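Local atomic coordinates of glutaredoxin (Grx-1) (Archaeoglobus fulgidus, PDB entry 3IC4), a protein that probably acts as a small thiol-disulfide redox protein of the thioredoxin superfamily, passing electrons as other glutaredoxins do. Residues 13-19 / 68-74. Sequence-based numbering, arbitrary orientation.
Sequences EVLMYGL and VPVVVKG
L15 and Y17 pair with V72 and V70 as hydrogen-bonded antiparallel partners on strands 15-18 and 70-73, the two central strands of the thioredoxin-fold sheet, their axes 4.7 Å apart at closest approach. Four nearly straight backbone bonds join them, among them V72 N to L15 O at 2.8 Å. Between these pairs M16 and V71 form a non-hydrogen-bonded pair whose side chains face helix 23-35, whose start carries a CxxC sequence, consistent with the redox motif of thioredoxin-like proteins. The branched valine spreads both methyls here: CG1, anti to the backbone N (chi1 -180°), lies 3.7 Å from V14 CG1, while V71 CG2 packs 3.9 Å from M16 CG. Cut back to an alanine, V71 would lose both methyls, and V14 CG1 and M16 CG would probably be left facing a gap beneath T28 of the helix. On the other face a large flat ring suits Y17, which packs against V55, K58, V59 and I62 of helix 49-63; the ring turns an edge toward strand 70-73, with CE2 4.0 Å from V72 CG2. Beta-branched V70 and V72 fit the extended backbone and keep this face apolar. Near the start of helix 23-35, the cis peptide bond before P69, a hallmark of the thioredoxin fold, leads into the strand, and V68 CB rests against G18 CA. At the strand's far end a long lysine suits K73's place: its aliphatic CG lies 3.5 Å from E13 O, while NZ hydrogen-bonds I90 O. Just beyond, one water links the two backbones, donating to E13 O and accepting from G74 N, each at 2.7 Å.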
loop_
_atom_site.group_PDB
_atom_site.type_symbol
_atom_site.label_atom_id
_atom_site.label_comp_id
_atom_site.label_asym_id
_atom_site.label_seq_id
_atom_site.Cartn_x
_atom_site.Cartn_y
_atom_site.Cartn_z
ATOM N N GLU A 13 -5.868 4.453 -8.098
ATOM C CA GLU A 13 -6.321 3.180 -8.709
ATOM C C GLU A 13 -5.588 2.050 -8.053
ATOM O O GLU A 13 -6.217 1.053 -7.701
ATOM C CB GLU A 13 -6.117 3.124 -10.219
ATOM C CG GLU A 13 -7.093 4.030 -11.039
ATOM C CD GLU A 13 -8.642 3.796 -10.821
ATOM O OE1 GLU A 13 -9.104 2.606 -10.874
ATOM O OE2 GLU A 13 -9.396 4.820 -10.642
ATOM N N VAL A 14 -4.284 2.238 -7.835
ATOM C CA VAL A 14 -3.472 1.269 -7.081
ATOM C C VAL A 14 -2.691 1.976 -5.949
ATOM O O VAL A 14 -2.044 2.997 -6.149
ATOM C CB VAL A 14 -2.499 0.535 -8.023
ATOM C CG1 VAL A 14 -1.636 -0.414 -7.261
ATOM C CG2 VAL A 14 -3.275 -0.186 -9.073
ATOM N N LEU A 15 -2.803 1.423 -4.741
ATOM C CA LEU A 15 -2.124 2.005 -3.584
ATOM C C LEU A 15 -1.322 0.937 -2.861
ATOM O O LEU A 15 -1.850 -0.125 -2.550
ATOM C CB LEU A 15 -3.179 2.564 -2.599
ATOM C CG LEU A 15 -2.631 3.217 -1.330
ATOM C CD1 LEU A 15 -1.782 4.437 -1.632
ATOM C CD2 LEU A 15 -3.751 3.606 -0.361
HETATM N N MSE A 16 -0.067 1.277 -2.578
HETATM C CA MSE A 16 0.779 0.469 -1.706
HETATM C C MSE A 16 1.029 1.126 -0.353
HETATM O O MSE A 16 1.380 2.322 -0.274
HETATM C CB MSE A 16 2.115 0.243 -2.405
HETATM C CG MSE A 16 3.033 -0.635 -1.671
HETATM SE SE MSE A 16 4.758 -0.672 -2.524
HETATM C CE MSE A 16 5.880 -0.657 -0.952
ATOM N N TYR A 17 0.910 0.308 0.695
ATOM C CA TYR A 17 1.327 0.675 2.044
ATOM C C TYR A 17 2.593 -0.114 2.362
ATOM O O TYR A 17 2.651 -1.319 2.154
ATOM C CB TYR A 17 0.282 0.272 3.051
ATOM C CG TYR A 17 -1.036 0.941 2.919
ATOM C CD1 TYR A 17 -1.326 2.112 3.623
ATOM C CD2 TYR A 17 -2.040 0.374 2.118
ATOM C CE1 TYR A 17 -2.599 2.687 3.530
ATOM C CE2 TYR A 17 -3.301 0.952 2.043
ATOM C CZ TYR A 17 -3.550 2.094 2.733
ATOM O OH TYR A 17 -4.792 2.610 2.631
ATOM N N GLY A 18 3.615 0.569 2.868
ATOM C CA GLY A 18 4.825 -0.135 3.274
ATOM C C GLY A 18 5.749 0.681 4.160
ATOM O O GLY A 18 5.375 1.699 4.650
ATOM N N LEU A 19 6.907 0.128 4.436
ATOM C CA LEU A 19 7.980 0.828 5.093
ATOM C C LEU A 19 9.133 0.923 4.109
ATOM O O LEU A 19 9.488 -0.044 3.460
ATOM C CB LEU A 19 8.456 0.073 6.310
ATOM C CG LEU A 19 7.435 -0.189 7.435
ATOM C CD1 LEU A 19 8.074 -1.095 8.421
ATOM C CD2 LEU A 19 7.084 1.113 8.058
ATOM N N VAL A 68 3.100 -5.593 6.314
ATOM C CA VAL A 68 3.254 -4.921 5.016
ATOM C C VAL A 68 4.297 -5.727 4.212
ATOM O O VAL A 68 5.013 -6.524 4.806
ATOM C CB VAL A 68 3.714 -3.407 5.166
ATOM C CG1 VAL A 68 2.587 -2.548 5.808
ATOM C CG2 VAL A 68 4.931 -3.343 6.033
ATOM N N PRO A 69 4.352 -5.554 2.867
ATOM C CA PRO A 69 3.526 -4.605 2.061
ATOM C C PRO A 69 2.077 -5.008 1.898
ATOM O O PRO A 69 1.742 -6.172 1.952
ATOM C CB PRO A 69 4.204 -4.637 0.668
ATOM C CG PRO A 69 4.769 -6.071 0.600
ATOM C CD PRO A 69 5.304 -6.278 1.988
ATOM N N VAL A 70 1.201 -4.007 1.716
ATOM C CA VAL A 70 -0.171 -4.263 1.259
ATOM C C VAL A 70 -0.404 -3.428 0.010
ATOM O O VAL A 70 -0.075 -2.228 -0.035
ATOM C CB VAL A 70 -1.237 -3.946 2.328
ATOM C CG1 VAL A 70 -2.709 -4.041 1.747
ATOM C CG2 VAL A 70 -1.033 -4.882 3.497
ATOM N N VAL A 71 -0.881 -4.072 -1.021
ATOM C CA VAL A 71 -1.237 -3.376 -2.269
ATOM C C VAL A 71 -2.741 -3.579 -2.471
ATOM O O VAL A 71 -3.246 -4.686 -2.438
ATOM C CB VAL A 71 -0.443 -3.854 -3.497
ATOM C CG1 VAL A 71 -0.869 -3.073 -4.764
ATOM C CG2 VAL A 71 1.064 -3.662 -3.261
ATOM N N VAL A 72 -3.399 -2.456 -2.698
ATOM C CA VAL A 72 -4.852 -2.386 -2.794
ATOM C C VAL A 72 -5.253 -1.888 -4.155
ATOM O O VAL A 72 -4.718 -0.865 -4.648
ATOM C CB VAL A 72 -5.486 -1.447 -1.741
ATOM C CG1 VAL A 72 -7.055 -1.560 -1.842
ATOM C CG2 VAL A 72 -4.940 -1.806 -0.348
ATOM N N LYS A 73 -6.173 -2.606 -4.779
ATOM C CA LYS A 73 -6.830 -2.114 -6.031
ATOM C C LYS A 73 -8.301 -2.381 -5.914
ATOM O O LYS A 73 -8.713 -3.557 -5.922
ATOM C CB LYS A 73 -6.286 -2.845 -7.256
ATOM C CG LYS A 73 -6.796 -2.265 -8.570
ATOM C CD LYS A 73 -6.371 -3.018 -9.798
ATOM C CE LYS A 73 -7.155 -2.519 -11.005
ATOM N NZ LYS A 73 -6.314 -2.696 -12.220
ATOM N N GLY A 74 -9.118 -1.321 -5.846
ATOM C CA GLY A 74 -10.581 -1.468 -5.673
ATOM C C GLY A 74 -10.849 -2.141 -4.328
ATOM O O GLY A 74 -10.271 -1.719 -3.321
HETATM O O HOH W 1 -8.827 1.055 -7.030
#